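Long-range contacts in amidase (Bacillus anthracis, PDB 5EWQ), which probably hydrolyses carboxylic acid amides to the free acid and ammonia: residues S208-A213 / A234-V239; V119-N124 / L163-M168; A217-G222 / P265-V270. One frame throughout, in Å; residues are numbered along the deposited sequence.

Interaction 1 (S208-A213 / A234-V239)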
# COMPACT_ATOMS: atom_id res chain seq x y z
N SER A 208 -1.07 -4.30 -4.01
CA SER A 208 -0.40 -3.03 -4.24
C SER A 208 1.11 -3.19 -4.12
O SER A 208 1.88 -2.44 -4.72
CB SER A 208 -0.91 -1.97 -3.26
OG SER A 208 -2.29 -1.72 -3.45
N ALA A 209 1.53 -4.17 -3.33
CA ALA A 209 2.95 -4.48 -3.18
C ALA A 209 3.45 -5.30 -4.37
O ALA A 209 4.58 -5.15 -4.81
CB ALA A 209 3.20 -5.22 -1.88
N THR A 210 2.58 -6.16 -4.88
CA THR A 210 2.96 -7.09 -5.94
C THR A 210 3.10 -6.41 -7.30
O THR A 210 4.01 -6.72 -8.07
CB THR A 210 1.93 -8.24 -6.06
OG1 THR A 210 1.70 -8.81 -4.77
CG2 THR A 210 2.44 -9.31 -7.01
N VAL A 211 2.19 -5.48 -7.59
CA VAL A 211 2.18 -4.81 -8.89
C VAL A 211 3.45 -4.01 -9.15
O VAL A 211 3.87 -3.85 -10.29
CB VAL A 211 0.96 -3.87 -9.02
CG1 VAL A 211 -0.32 -4.67 -9.11
CG2 VAL A 211 0.90 -2.89 -7.86
N VAL A 212 4.08 -3.51 -8.08
CA VAL A 212 5.33 -2.77 -8.23
C VAL A 212 6.52 -3.71 -8.09
O VAL A 212 7.60 -3.42 -8.60
CB VAL A 212 5.44 -1.63 -7.20
CG1 VAL A 212 4.46 -0.51 -7.53
CG2 VAL A 212 5.21 -2.15 -5.79
N ALA A 213 6.32 -4.83 -7.40
CA ALA A 213 7.37 -5.82 -7.24
C ALA A 213 7.59 -6.59 -8.54
O ALA A 213 8.72 -6.86 -8.93
CB ALA A 213 7.04 -6.78 -6.11
N ALA A 234 7.30 -5.05 3.09
CA ALA A 234 8.50 -5.71 3.59
C ALA A 234 8.53 -7.17 3.17
O ALA A 234 9.60 -7.75 2.98
CB ALA A 234 8.57 -5.60 5.11
N GLN A 235 7.35 -7.76 3.01
CA GLN A 235 7.24 -9.18 2.69
C GLN A 235 7.45 -9.44 1.20
O GLN A 235 7.68 -10.57 0.78
CB GLN A 235 5.88 -9.71 3.14
CG GLN A 235 5.76 -11.23 3.14
CD GLN A 235 6.69 -11.90 4.12
OE1 GLN A 235 7.17 -11.28 5.07
NE2 GLN A 235 6.96 -13.18 3.89
N GLN A 236 7.37 -8.38 0.40
CA GLN A 236 7.53 -8.51 -1.05
C GLN A 236 8.63 -7.58 -1.57
O GLN A 236 8.68 -7.28 -2.76
CB GLN A 236 6.21 -8.22 -1.76
CG GLN A 236 5.07 -9.12 -1.30
CD GLN A 236 3.81 -8.94 -2.12
OE1 GLN A 236 3.88 -8.65 -3.32
NE2 GLN A 236 2.66 -9.12 -1.49
N SER A 237 9.49 -7.13 -0.65
CA SER A 237 10.68 -6.36 -0.99
C SER A 237 10.40 -5.10 -1.81
O SER A 237 11.00 -4.90 -2.86
CB SER A 237 11.68 -7.25 -1.74
OG SER A 237 12.92 -6.58 -1.93
N VAL A 238 9.48 -4.27 -1.33
CA VAL A 238 9.20 -2.99 -1.97
C VAL A 238 9.06 -1.89 -0.92
O VAL A 238 9.00 -2.17 0.28
CB VAL A 238 7.92 -3.03 -2.83
CG1 VAL A 238 8.13 -3.90 -4.07
CG2 VAL A 238 6.74 -3.53 -2.02
N VAL A 239 9.02 -0.64 -1.38
CA VAL A 239 8.91 0.50 -0.48
C VAL A 239 7.45 0.84 -0.20
O VAL A 239 6.63 0.92 -1.12
CB VAL A 239 9.62 1.74 -1.07
CG1 VAL A 239 9.46 2.94 -0.15
CG2 VAL A 239 11.09 1.44 -1.31
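Thr210 and Gln236 make the polar half of this contact. The end of the glutamine comes in across the threonine hydroxyl, and Thr210 OG1 lies 2.6 Å from Gln236 OE1. Thr210 OG1 is also in hydrogen-bonding contact with Ser206 O and Asn190 ND2. The other end of the Gln236 amide is held as well, since NE2 bonds to Thr201 O and weakly to Ser206 O. The glutamine reaches the helix because its CG lies anti to its own carbonyl carbon (chi1 -57°) and the chain runs straight out beyond it (chi2 -173°).

Contacts of methyl groups with polar groups come next. Ala209 CB lies over one face of the Gln236 amide, 3.8 Å from Gln236 CD. One turn later along helix 206-213, Ala213 CB rests against the backbone carbonyl of Gln236, with 3.8 Å between that CB and Gln236 O.

The apolar half is gathered around Val238. Its CG1 sits 3.7 Å from Ala213 CB and 3.8 Å from Val212 CG2. Its CG2 turns to Ala209 and is 3.9 Å from Ala209 CB. Both alanine methyls thus face the loop after helix 230-235 and meet Gln236 and Val238.

All the touching residues are buried. The amide of Gln236 is therefore a polar group inside the protein. Its nitrogen is bonded to Thr201 O and weakly to Ser206 O, and a methyl lies over one of its faces. Together these would limit rotation of the buried amide.

Interaction 2 (V119-N124 / L163-M168)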
# COMPACT_ATOMS: atom_id res chain seq x y z
N VAL A 119 -0.99 4.35 -12.46
CA VAL A 119 -0.99 4.04 -11.04
C VAL A 119 -2.06 3.00 -10.71
O VAL A 119 -3.18 3.08 -11.20
CB VAL A 119 -1.23 5.30 -10.18
CG1 VAL A 119 -1.11 4.98 -8.70
CG2 VAL A 119 -0.25 6.40 -10.56
N VAL A 120 -1.71 2.02 -9.88
CA VAL A 120 -2.66 1.01 -9.44
C VAL A 120 -3.08 1.25 -8.00
O VAL A 120 -2.27 1.18 -7.08
CB VAL A 120 -2.08 -0.41 -9.57
CG1 VAL A 120 -3.00 -1.42 -8.91
CG2 VAL A 120 -1.86 -0.77 -11.03
N VAL A 121 -4.37 1.55 -7.80
CA VAL A 121 -4.89 1.80 -6.46
C VAL A 121 -5.49 0.53 -5.87
O VAL A 121 -5.87 -0.39 -6.60
CB VAL A 121 -5.95 2.91 -6.47
CG1 VAL A 121 -5.33 4.21 -6.97
CG2 VAL A 121 -7.14 2.52 -7.33
N LYS A 122 -5.57 0.48 -4.55
CA LYS A 122 -6.12 -0.68 -3.85
C LYS A 122 -7.60 -0.86 -4.19
O LYS A 122 -8.27 0.11 -4.57
CB LYS A 122 -5.93 -0.52 -2.34
CG LYS A 122 -6.06 -1.80 -1.53
CD LYS A 122 -5.69 -1.56 -0.08
CE LYS A 122 -5.73 -2.85 0.73
NZ LYS A 122 -5.30 -2.64 2.14
N ASP A 123 -8.09 -2.08 -4.07
CA ASP A 123 -9.45 -2.42 -4.49
C ASP A 123 -10.53 -1.72 -3.65
O ASP A 123 -11.71 -1.77 -3.98
CB ASP A 123 -9.65 -3.94 -4.45
CG ASP A 123 -10.95 -4.38 -5.10
OD1 ASP A 123 -11.01 -4.43 -6.35
OD2 ASP A 123 -11.92 -4.68 -4.36
N ASN A 124 -10.11 -1.07 -2.57
CA ASN A 124 -11.05 -0.34 -1.72
C ASN A 124 -11.04 1.16 -2.00
O ASN A 124 -11.53 1.95 -1.19
CB ASN A 124 -10.74 -0.61 -0.25
CG ASN A 124 -9.36 -0.13 0.16
OD1 ASN A 124 -8.53 0.22 -0.68
ND2 ASN A 124 -9.09 -0.12 1.46
N LEU A 163 -4.29 2.85 -13.76
CA LEU A 163 -4.12 1.71 -14.66
C LEU A 163 -5.11 0.60 -14.32
O LEU A 163 -5.69 -0.02 -15.21
CB LEU A 163 -2.69 1.19 -14.59
CG LEU A 163 -2.39 -0.09 -15.39
CD1 LEU A 163 -2.61 0.14 -16.88
CD2 LEU A 163 -0.98 -0.58 -15.11
N GLY A 164 -5.28 0.34 -13.03
CA GLY A 164 -6.18 -0.69 -12.56
C GLY A 164 -6.24 -0.75 -11.05
O GLY A 164 -5.81 0.17 -10.36
N LYS A 165 -6.79 -1.84 -10.52
CA LYS A 165 -6.90 -2.00 -9.08
C LYS A 165 -6.23 -3.29 -8.59
O LYS A 165 -6.20 -4.29 -9.30
CB LYS A 165 -8.37 -1.97 -8.65
CG LYS A 165 -9.01 -0.61 -8.86
CD LYS A 165 -10.43 -0.56 -8.33
CE LYS A 165 -11.00 0.84 -8.48
NZ LYS A 165 -12.41 0.94 -8.01
N ALA A 166 -5.68 -3.23 -7.38
CA ALA A 166 -4.88 -4.32 -6.85
C ALA A 166 -5.66 -5.21 -5.89
O ALA A 166 -6.59 -4.75 -5.21
CB ALA A 166 -3.65 -3.77 -6.15
N ASN A 167 -5.28 -6.48 -5.83
CA ASN A 167 -5.90 -7.43 -4.92
C ASN A 167 -5.55 -7.11 -3.48
O ASN A 167 -4.58 -6.39 -3.22
CB ASN A 167 -5.49 -8.86 -5.27
CG ASN A 167 -6.45 -9.90 -4.73
OD1 ASN A 167 -7.51 -9.56 -4.21
ND2 ASN A 167 -6.09 -11.17 -4.87
N MSE A 168 -6.33 -7.62 -2.54
CA MSE A 168 -6.15 -7.29 -1.14
C MSE A 168 -6.79 -8.32 -0.22
O MSE A 168 -7.67 -9.07 -0.63
CB MSE A 168 -6.74 -5.91 -0.85
CG MSE A 168 -8.20 -5.78 -1.26
SE MSE A 168 -9.00 -4.07 -0.78
CE MSE A 168 -9.11 -4.29 1.14
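Val121 and Lys165 are paired in register on two neighbouring parallel strands, 119-122 and 163-166. With helix 150-155 these form a beta-alpha-beta unit of the large mixed sheet. Val121 uses both its backbone groups. Its N bonds to Gly164 O at 3.2 Å, in the carbonyl plane. Its O receives Ala166 N at 3.0 Å. At the start of the pair Leu163 N bonds to Val119 O at 2.8 Å, with the donor lying 40° out of the carbonyl plane. On the face that carries Val120 and Ala166, Val120 CG1 meets Ala166 CB at 3.7 Å.

Lys122 is on that same face and runs on beyond the strand ends. Its CB packs on Val221 O of the next strand. CG is 3.8 Å from the selenium SE of Met168, a selenomethionine. CD carries the extended chain onward. CE lies 3.6 Å from Met168 CB and 3.7 Å from Met168 CE. The two side chains cross at about a right angle, with Met168 touching CG and CE. At the tip, NZ is hydrogen-bonded to Ser204 OG, Ser205 OG and Thr223 OG1. Lysine bonded to serines here is consistent with the Lys-cisSer part of the Ser-cisSer-Lys triad of the amidase signature family.

On the other face Lys165 NZ is taken up by the carbonyl oxygens of Pro132, Met131 and Val125, while Asp123 OD1 has a salt bridge to Lys186 NZ. The bend of Met168 (chi3 -71°) sets its CE beside Lys122 CE, while SE touches Lys122 CG and atoms of the loop after the strand. There Met168 SE lies 3.7 Å from Asp123 CB.

Interaction 3 (A217-G222 / P265-V270)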
# COMPACT_ATOMS: atom_id res chain seq x y z
N ALA A 217 3.26 -2.22 -12.61
CA ALA A 217 2.99 -0.79 -12.51
C ALA A 217 4.18 -0.09 -11.87
O ALA A 217 4.89 -0.68 -11.05
CB ALA A 217 1.72 -0.54 -11.70
N PRO A 218 4.41 1.18 -12.23
CA PRO A 218 5.52 1.94 -11.63
C PRO A 218 5.22 2.30 -10.18
O PRO A 218 6.10 2.21 -9.32
CB PRO A 218 5.60 3.21 -12.49
CG PRO A 218 4.74 2.94 -13.69
CD PRO A 218 3.70 1.98 -13.24
N LEU A 219 3.98 2.70 -9.92
CA LEU A 219 3.56 3.13 -8.59
C LEU A 219 2.26 2.46 -8.18
O LEU A 219 1.52 1.95 -9.02
CB LEU A 219 3.41 4.65 -8.55
CG LEU A 219 4.64 5.44 -8.98
CD1 LEU A 219 4.33 6.92 -9.04
CD2 LEU A 219 5.79 5.18 -8.02
N ALA A 220 1.97 2.46 -6.88
CA ALA A 220 0.75 1.85 -6.37
C ALA A 220 0.28 2.53 -5.09
O ALA A 220 1.07 3.09 -4.34
CB ALA A 220 0.97 0.37 -6.13
N VAL A 221 -1.03 2.47 -4.85
CA VAL A 221 -1.62 3.05 -3.66
C VAL A 221 -2.18 1.97 -2.73
O VAL A 221 -2.95 1.11 -3.16
CB VAL A 221 -2.76 4.04 -4.01
CG1 VAL A 221 -3.40 4.58 -2.75
CG2 VAL A 221 -2.22 5.17 -4.88
N GLY A 222 -1.77 2.02 -1.47
CA GLY A 222 -2.26 1.07 -0.48
C GLY A 222 -2.90 1.77 0.70
O GLY A 222 -2.75 2.98 0.87
N PRO A 265 1.64 5.67 -0.27
CA PRO A 265 2.24 5.33 -1.56
C PRO A 265 3.13 4.09 -1.47
O PRO A 265 3.74 3.84 -0.43
CB PRO A 265 3.07 6.57 -1.90
CG PRO A 265 3.52 7.05 -0.56
CD PRO A 265 2.43 6.69 0.44
N MSE A 266 3.19 3.32 -2.55
CA MSE A 266 4.02 2.12 -2.59
C MSE A 266 4.76 2.00 -3.92
O MSE A 266 4.17 2.16 -4.98
CB MSE A 266 3.17 0.87 -2.34
CG MSE A 266 2.40 0.89 -1.03
SE MSE A 266 1.41 -0.75 -0.66
CE MSE A 266 2.92 -1.93 -0.35
N ALA A 267 6.05 1.72 -3.85
CA ALA A 267 6.88 1.58 -5.04
C ALA A 267 8.11 0.71 -4.76
O ALA A 267 8.28 0.21 -3.65
CB ALA A 267 7.30 2.94 -5.55
N ARG A 268 8.95 0.54 -5.77
CA ARG A 268 10.19 -0.21 -5.60
C ARG A 268 11.26 0.68 -4.98
O ARG A 268 12.15 0.21 -4.27
CB ARG A 268 10.69 -0.76 -6.94
CG ARG A 268 9.60 -1.08 -7.93
CD ARG A 268 10.19 -1.55 -9.25
NE ARG A 268 9.17 -1.69 -10.29
CZ ARG A 268 8.80 -0.72 -11.12
NH1 ARG A 268 7.86 -0.94 -12.03
NH2 ARG A 268 9.38 0.47 -11.03
N THR A 269 11.16 1.98 -5.27
CA THR A 269 12.17 2.94 -4.85
C THR A 269 11.57 4.00 -3.93
O THR A 269 10.43 4.43 -4.12
CB THR A 269 12.81 3.63 -6.07
OG1 THR A 269 13.18 2.63 -7.03
CG2 THR A 269 14.05 4.41 -5.66
N VAL A 270 12.34 4.41 -2.93
CA VAL A 270 11.93 5.47 -2.00
C VAL A 270 11.67 6.77 -2.76
O VAL A 270 10.76 7.53 -2.42
CB VAL A 270 12.99 5.70 -0.91
CG1 VAL A 270 12.52 6.75 0.08
CG2 VAL A 270 13.32 4.40 -0.20
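Met266 N donates to Ala220 O at 2.8 Å, the shorter of two backbone bonds that join these antiparallel strands. The partner bond runs the other way, from Ala220 N to Met266 O, at 2.9 Å. In this second bond the donor lies in the carbonyl plane. Ala220 and Met266 are thus a hydrogen-bonded pair, and Val221 with Pro265 is the non-hydrogen-bonded pair beside it.

On the face that these two residues share, Ala220 CB and Met266 CB lie 4.4 Å apart. The Met266 side chain then runs out from this face. Its CG stands anti to the carbonyl carbon (chi1 -57°), and the selenium SE of this selenomethionine comes to 4.1 Å from Gly222 CA. Helix 206-213 covers this face, with Ser208 and Ala209 touching Met266.

At the other end of the strands, Leu219 CD2 meets Ala267 CB at 3.7 Å. Leu219 and Pro265 also touch Leu276 of helix 270-280. Beyond Ala267 the extended side chain of Arg268 reaches back to the entry of strand 219-223. Pro218 O lies over one face of its guanidinium, and Arg268 NH1 is 3.7 Å from Pro218 CA. NH1 also approaches Ala217 O, but the angle is too poor for a hydrogen bond. The salt bridge of NH1 is to Asp215 OD2, and NE makes a weak bond to Val212 O. The guanidinium is therefore held at the turn between helix 206-213 and strand 219-223. The strand pair is part of the central mixed sheet of the amidase signature fold, here flanked by helices 206-213 and 270-280.

From the N terminus, interaction 2 comes first. It closes the loop from strand 118-122 through helix 150-155 to strand 161-166, and is complete before the others open. Interactions 1 and 3 then cross, because their segments alternate in the chain: 208-213, 217-222, 234-239, 265-270. Interaction 1 closes a loop that contains strand 219-223, and interaction 3 closes one that contains helix 230-235. The sheet joins interactions 2 and 3, since Val120 O probably accepts a bond from Val221 N. Helix 206-213 lies over both strand pairs. Its Ser208 packs on Ala166 and Lys122 and probably bonds to Val221 O.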